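Local coordinates for protein Two-component sensor histidine kinase (Nostoc sp., PDB 3OLO) that is probably a sensor histidine kinase that autophosphorylates and passes the phosphoryl group to a partner regulator, here represented by its PAS domain, which probably takes part in signal sensing, at residues 16-27 against 37-45. Sequence-based numbering, arbitrary orientation.
Sequences HYLINNAVEASF and YVNDATCRM. With GOL (glycerol), chain C.
Asn39 reaches from the end of strand 35-38 into the turn between helix 8-21 and strand 25-29, and both ends of its amide are engaged. Asn39 ND2 gives one hydrogen to Ile19 O (2.9 Å) and the other to Glu24 O, both acceptors lying in the amide plane, which fixes the rotation of the group. OD1 takes Ser26 N from one face in a nearly straight bond (174°) and Thr42 N from the opposite face, the latter capping helix 40-46. With CG between its own N and carbonyl carbon (chi1 79°), the amide turns back over that helix start. Asn39 N returns a bond to Ser26 O at 3.1 Å.

Tyr37 points its hydroxyl end at the side of helix 8-21: Tyr37 OH bonds His16 ND1 (2.9 Å), and Ile19 CG2 packs at the ring edge, 3.9 Å from Tyr37 CE1. Next to it, Asn20 OD1 receives Asp40 N on an in-plane lone pair, while the Asp40 carboxylate pairs with Arg50. Farther along, Ala25 CB touches the selenomethionine Met45 CE at 3.7 Å, and Phe27 pairs with Val38 as antiparallel, non-hydrogen-bonded neighbours. The N-cap residue of helix 40-46 thus also spends its amide on the turn after the N-terminal helix and on the neighbouring hairpin strand, joining these parts of the PAS fold.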
ATOM      1  N   HIS A  16       3.292   0.287   6.989  1.00 31.34           N
ATOM      2  CA  HIS A  16       3.776  -1.091   6.940  1.00 29.74           C
ATOM      3  C   HIS A  16       2.592  -2.045   6.982  1.00 29.81           C
ATOM      4  O   HIS A  16       2.463  -2.943   6.150  1.00 31.94           O
ATOM      5  CB  HIS A  16       4.718  -1.332   8.118  1.00 29.10           C
ATOM      6  CG  HIS A  16       5.075  -2.766   8.336  1.00 40.72           C
ATOM      7  ND1 HIS A  16       6.000  -3.432   7.556  1.00 37.21           N
ATOM      8  CD2 HIS A  16       4.638  -3.664   9.249  1.00 42.16           C
ATOM      9  CE1 HIS A  16       6.114  -4.678   7.984  1.00 39.04           C
ATOM     10  NE2 HIS A  16       5.299  -4.843   9.008  1.00 42.59           N
ATOM     11  N   TYR A  17       1.718  -1.833   7.953  1.00 26.99           N
ATOM     12  CA  TYR A  17       0.527  -2.657   8.107  1.00 30.31           C
ATOM     13  C   TYR A  17      -0.412  -2.540   6.912  1.00 30.98           C
ATOM     14  O   TYR A  17      -0.933  -3.534   6.423  1.00 35.96           O
ATOM     15  CB  TYR A  17      -0.202  -2.255   9.384  1.00 36.91           C
ATOM     16  CG  TYR A  17       0.529  -2.687  10.628  1.00 36.71           C
ATOM     17  CD1 TYR A  17       0.666  -4.034  10.936  1.00 43.75           C
ATOM     18  CD2 TYR A  17       1.081  -1.760  11.495  1.00 42.63           C
ATOM     19  CE1 TYR A  17       1.336  -4.443  12.070  1.00 46.74           C
ATOM     20  CE2 TYR A  17       1.754  -2.162  12.634  1.00 43.37           C
ATOM     21  CZ  TYR A  17       1.876  -3.503  12.916  1.00 45.52           C
ATOM     22  OH  TYR A  17       2.536  -3.916  14.048  1.00 53.95           O
ATOM     23  N   LEU A  18      -0.621  -1.319   6.440  1.00 22.84           N
ATOM     24  CA  LEU A  18      -1.447  -1.086   5.256  1.00 25.65           C
ATOM     25  C   LEU A  18      -0.925  -1.809   4.020  1.00 23.69           C
ATOM     26  O   LEU A  18      -1.667  -2.528   3.352  1.00 28.38           O
ATOM     27  CB  LEU A  18      -1.517   0.418   4.938  1.00 29.24           C
ATOM     28  CG  LEU A  18      -2.579   1.210   5.688  1.00 29.42           C
ATOM     29  CD1 LEU A  18      -2.339   2.706   5.549  1.00 24.14           C
ATOM     30  CD2 LEU A  18      -3.974   0.825   5.193  1.00 26.69           C
ATOM     31  N   ILE A  19       0.345  -1.616   3.679  1.00 23.97           N
ATOM     32  CA  ILE A  19       0.822  -2.154   2.401  1.00 24.60           C
ATOM     33  C   ILE A  19       0.867  -3.678   2.449  1.00 24.08           C
ATOM     34  O   ILE A  19       0.760  -4.337   1.430  1.00 26.86           O
ATOM     35  CB  ILE A  19       2.207  -1.620   1.999  1.00 24.70           C
ATOM     36  CG1 ILE A  19       2.447  -1.864   0.503  1.00 22.65           C
ATOM     37  CG2 ILE A  19       3.284  -2.268   2.818  1.00 21.23           C
ATOM     38  CD1 ILE A  19       1.564  -0.978  -0.409  1.00 21.38           C
ATOM     39  N   ASN A  20       1.019  -4.240   3.637  1.00 23.12           N
ATOM     40  CA  ASN A  20       1.062  -5.686   3.757  1.00 23.67           C
ATOM     41  C   ASN A  20      -0.313  -6.302   3.724  1.00 28.39           C
ATOM     42  O   ASN A  20      -0.450  -7.488   3.499  1.00 29.59           O
ATOM     43  CB  ASN A  20       1.831  -6.085   5.001  1.00 22.34           C
ATOM     44  CG  ASN A  20       3.307  -5.972   4.786  1.00 27.93           C
ATOM     45  OD1 ASN A  20       3.832  -6.490   3.798  1.00 36.77           O
ATOM     46  ND2 ASN A  20       3.985  -5.264   5.664  1.00 35.52           N
ATOM     47  N   ASN A  21      -1.337  -5.485   3.926  1.00 28.26           N
ATOM     48  CA  ASN A  21      -2.692  -5.975   3.778  1.00 32.10           C
ATOM     49  C   ASN A  21      -3.243  -5.706   2.391  1.00 32.47           C
ATOM     50  O   ASN A  21      -4.286  -6.238   2.024  1.00 34.97           O
ATOM     51  CB  ASN A  21      -3.591  -5.401   4.869  1.00 32.92           C
ATOM     52  CG  ASN A  21      -3.485  -6.196   6.156  1.00 49.60           C
ATOM     53  OD1 ASN A  21      -4.050  -7.282   6.264  1.00 51.28           O
ATOM     54  ND2 ASN A  21      -2.723  -5.687   7.118  1.00 52.23           N
ATOM     55  N   ALA A  22      -2.532  -4.904   1.609  1.00 29.97           N
ATOM     56  CA  ALA A  22      -2.950  -4.655   0.238  1.00 33.93           C
ATOM     57  C   ALA A  22      -2.858  -5.933  -0.595  1.00 38.83           C
ATOM     58  O   ALA A  22      -1.872  -6.663  -0.552  1.00 39.40           O
ATOM     59  CB  ALA A  22      -2.112  -3.565  -0.389  1.00 32.54           C
ATOM     60  N   VAL A  23      -3.903  -6.176  -1.365  1.00 33.36           N
ATOM     61  CA  VAL A  23      -3.966  -7.306  -2.275  1.00 39.06           C
ATOM     62  C   VAL A  23      -2.876  -7.292  -3.362  1.00 37.10           C
ATOM     63  O   VAL A  23      -2.425  -8.341  -3.816  1.00 33.12           O
ATOM     64  CB  VAL A  23      -5.365  -7.347  -2.939  1.00 46.46           C
ATOM     65  CG1 VAL A  23      -5.339  -8.123  -4.234  1.00 46.46           C
ATOM     66  CG2 VAL A  23      -6.391  -7.930  -1.975  1.00 54.37           C
ATOM     67  N   GLU A  24      -2.461  -6.114  -3.800  1.00 37.80           N
ATOM     68  CA  GLU A  24      -1.536  -6.041  -4.923  1.00 40.56           C
ATOM     69  C   GLU A  24      -0.084  -6.235  -4.485  1.00 29.87           C
ATOM     70  O   GLU A  24       0.340  -5.707  -3.466  1.00 28.52           O
ATOM     71  CB  GLU A  24      -1.675  -4.708  -5.658  1.00 36.62           C
ATOM     72  CG  GLU A  24      -0.535  -4.462  -6.638  1.00 42.36           C
ATOM     73  CD  GLU A  24      -0.978  -3.751  -7.903  1.00 52.28           C
ATOM     74  OE1 GLU A  24      -1.769  -2.797  -7.799  1.00 54.23           O
ATOM     75  OE2 GLU A  24      -0.537  -4.148  -9.004  1.00 62.85           O
ATOM     76  N   ALA A  25       0.677  -6.983  -5.270  1.00 25.29           N
ATOM     77  CA  ALA A  25       2.101  -7.127  -5.001  1.00 27.94           C
ATOM     78  C   ALA A  25       2.792  -5.780  -5.172  1.00 25.05           C
ATOM     79  O   ALA A  25       2.713  -5.154  -6.224  1.00 30.56           O
ATOM     80  CB  ALA A  25       2.719  -8.172  -5.910  1.00 30.33           C
ATOM     81  N   SER A  26       3.468  -5.344  -4.119  1.00 24.12           N
ATOM     82  CA  SER A  26       4.161  -4.065  -4.088  1.00 24.48           C
ATOM     83  C   SER A  26       5.535  -4.285  -3.486  1.00 26.93           C
ATOM     84  O   SER A  26       5.669  -5.016  -2.500  1.00 28.64           O
ATOM     85  CB  SER A  26       3.413  -3.067  -3.193  1.00 24.40           C
ATOM     86  OG  SER A  26       2.034  -2.989  -3.511  1.00 37.62           O
ATOM     87  N   PHE A  27       6.561  -3.645  -4.039  1.00 22.73           N
ATOM     88  CA  PHE A  27       7.888  -3.768  -3.436  1.00 23.24           C
ATOM     89  C   PHE A  27       8.815  -2.646  -3.854  1.00 24.99           C
ATOM     90  O   PHE A  27       8.524  -1.913  -4.793  1.00 25.49           O
ATOM     91  CB  PHE A  27       8.515  -5.125  -3.767  1.00 25.46           C
ATOM     92  CG  PHE A  27       8.648  -5.397  -5.240  1.00 27.42           C
ATOM     93  CD1 PHE A  27       9.713  -4.882  -5.963  1.00 28.41           C
ATOM     94  CD2 PHE A  27       7.715  -6.185  -5.900  1.00 30.89           C
ATOM     95  CE1 PHE A  27       9.846  -5.150  -7.329  1.00 23.99           C
ATOM     96  CE2 PHE A  27       7.836  -6.456  -7.256  1.00 32.20           C
ATOM     97  CZ  PHE A  27       8.898  -5.935  -7.974  1.00 25.80           C
ATOM     98  N   TYR A  37      12.401  -3.916   0.219  1.00 29.36           N
ATOM     99  CA  TYR A  37      11.189  -4.076   0.988  1.00 27.27           C
ATOM    100  C   TYR A  37      10.174  -4.789   0.111  1.00 27.39           C
ATOM    101  O   TYR A  37      10.033  -4.457  -1.055  1.00 31.92           O
ATOM    102  CB  TYR A  37      10.650  -2.706   1.426  1.00 26.67           C
ATOM    103  CG  TYR A  37       9.429  -2.832   2.287  1.00 32.16           C
ATOM    104  CD1 TYR A  37       8.177  -3.023   1.723  1.00 32.92           C
ATOM    105  CD2 TYR A  37       9.528  -2.806   3.669  1.00 33.64           C
ATOM    106  CE1 TYR A  37       7.046  -3.162   2.518  1.00 27.68           C
ATOM    107  CE2 TYR A  37       8.409  -2.939   4.465  1.00 28.73           C
ATOM    108  CZ  TYR A  37       7.175  -3.123   3.886  1.00 28.21           C
ATOM    109  OH  TYR A  37       6.068  -3.276   4.682  1.00 32.69           O
ATOM    110  N   VAL A  38       9.481  -5.778   0.661  1.00 26.21           N
ATOM    111  CA  VAL A  38       8.451  -6.494  -0.087  1.00 23.58           C
ATOM    112  C   VAL A  38       7.237  -6.644   0.792  1.00 23.73           C
ATOM    113  O   VAL A  38       7.392  -6.859   1.991  1.00 29.03           O
ATOM    114  CB  VAL A  38       8.919  -7.924  -0.518  1.00 29.07           C
ATOM    115  CG1 VAL A  38      10.026  -7.832  -1.541  1.00 22.59           C
ATOM    116  CG2 VAL A  38       9.378  -8.755   0.702  1.00 22.87           C
ATOM    117  N   ASN A  39       6.037  -6.536   0.210  1.00 28.78           N
ATOM    118  CA  ASN A  39       4.807  -6.794   0.960  1.00 35.54           C
ATOM    119  C   ASN A  39       4.381  -8.255   0.835  1.00 34.19           C
ATOM    120  O   ASN A  39       4.879  -8.980  -0.021  1.00 31.83           O
ATOM    121  CB  ASN A  39       3.670  -5.825   0.568  1.00 31.12           C
ATOM    122  CG  ASN A  39       2.962  -6.203  -0.735  1.00 30.67           C
ATOM    123  OD1 ASN A  39       3.471  -6.967  -1.544  1.00 28.45           O
ATOM    124  ND2 ASN A  39       1.775  -5.629  -0.946  1.00 27.81           N
ATOM    125  N   ASP A  40       3.480  -8.687   1.713  1.00 29.69           N
ATOM    126  CA  ASP A  40       3.047 -10.080   1.747  1.00 32.43           C
ATOM    127  C   ASP A  40       2.586 -10.586   0.368  1.00 29.37           C
ATOM    128  O   ASP A  40       2.900 -11.712  -0.017  1.00 29.15           O
ATOM    129  CB  ASP A  40       1.931 -10.270   2.787  1.00 35.23           C
ATOM    130  CG  ASP A  40       2.399 -10.017   4.225  1.00 37.69           C
ATOM    131  OD1 ASP A  40       3.615  -9.895   4.470  1.00 36.70           O
ATOM    132  OD2 ASP A  40       1.541  -9.953   5.126  1.00 39.99           O
ATOM    133  N   ALA A  41       1.846  -9.769  -0.380  1.00 23.44           N
ATOM    134  CA  ALA A  41       1.367 -10.198  -1.696  1.00 22.30           C
ATOM    135  C   ALA A  41       2.533 -10.535  -2.644  1.00 26.88           C
ATOM    136  O   ALA A  41       2.433 -11.456  -3.452  1.00 25.61           O
ATOM    137  CB  ALA A  41       0.437  -9.139  -2.324  1.00 23.86           C
ATOM    138  N   THR A  42       3.637  -9.796  -2.546  1.00 24.08           N
ATOM    139  CA  THR A  42       4.836 -10.115  -3.323  1.00 24.55           C
ATOM    140  C   THR A  42       5.458 -11.468  -2.933  1.00 25.21           C
ATOM    141  O   THR A  42       5.898 -12.224  -3.792  1.00 27.30           O
ATOM    142  CB  THR A  42       5.911  -9.020  -3.164  1.00 29.16           C
ATOM    143  OG1 THR A  42       5.456  -7.817  -3.782  1.00 31.05           O
ATOM    144  CG2 THR A  42       7.220  -9.442  -3.832  1.00 23.10           C
ATOM    145  N   CYS A  43       5.512 -11.766  -1.640  1.00 22.54           N
ATOM    146  CA  CYS A  43       5.990 -13.073  -1.202  1.00 25.26           C
ATOM    147  C   CYS A  43       5.091 -14.167  -1.773  1.00 24.46           C
ATOM    148  O   CYS A  43       5.578 -15.149  -2.318  1.00 24.26           O
ATOM    149  CB  CYS A  43       6.044 -13.134   0.321  1.00 25.70           C
ATOM    150  SG  CYS A  43       7.048 -11.799   1.007  1.00 30.19           S
ATOM    151  N   ARG A  44       3.778 -13.974  -1.701  1.00 21.99           N
ATOM    152  CA  ARG A  44       2.854 -14.962  -2.235  1.00 28.38           C
ATOM    153  C   ARG A  44       3.055 -15.184  -3.740  1.00 31.81           C
ATOM    154  O   ARG A  44       3.071 -16.318  -4.213  1.00 27.39           O
ATOM    155  CB  ARG A  44       1.402 -14.553  -1.970  1.00 33.34           C
ATOM    156  CG  ARG A  44       0.404 -15.555  -2.564  1.00 42.54           C
ATOM    157  CD  ARG A  44      -0.939 -14.939  -2.919  1.00 45.43           C
ATOM    158  NE  ARG A  44      -1.641 -15.782  -3.892  1.00 53.03           N
ATOM    159  CZ  ARG A  44      -1.559 -15.656  -5.219  1.00 51.21           C
ATOM    160  NH1 ARG A  44      -0.810 -14.697  -5.775  1.00 38.75           N
ATOM    161  NH2 ARG A  44      -2.242 -16.491  -5.998  1.00 47.91           N
HETATM  162  N   MSE A  45       3.204 -14.104  -4.493  1.00 24.44           N
HETATM  163  CA  MSE A  45       3.274 -14.204  -5.947  1.00 28.26           C
HETATM  164  C   MSE A  45       4.568 -14.870  -6.408  1.00 27.18           C
HETATM  165  O   MSE A  45       4.572 -15.734  -7.293  1.00 23.93           O
HETATM  166  CB  MSE A  45       3.177 -12.813  -6.572  1.00 25.10           C
HETATM  167  CG  MSE A  45       3.329 -12.809  -8.076  1.00 33.21           C
HETATM  168 SE   MSE A  45       3.265 -10.975  -8.808  0.76 36.66          SE
HETATM  169  CE  MSE A  45       4.900 -10.275  -8.069  1.00 28.06           C
TER
HETATM  170  C1  GOL C 116       2.419  -9.494   8.998  1.00 61.73           C
HETATM  171  O1  GOL C 116       2.385 -10.704   8.273  1.00 62.81           O
HETATM  172  C2  GOL C 116       3.589  -8.621   8.549  1.00 63.59           C
HETATM  173  O2  GOL C 116       3.867  -8.794   7.172  1.00 56.15           O
HETATM  174  C3  GOL C 116       4.828  -8.933   9.385  1.00 63.51           C
HETATM  175  O3  GOL C 116       5.292  -7.742   9.989  1.00 63.42           O
HETATM  176  O   HOH W   1       0.078  -7.583   0.791  1.00 37.36           O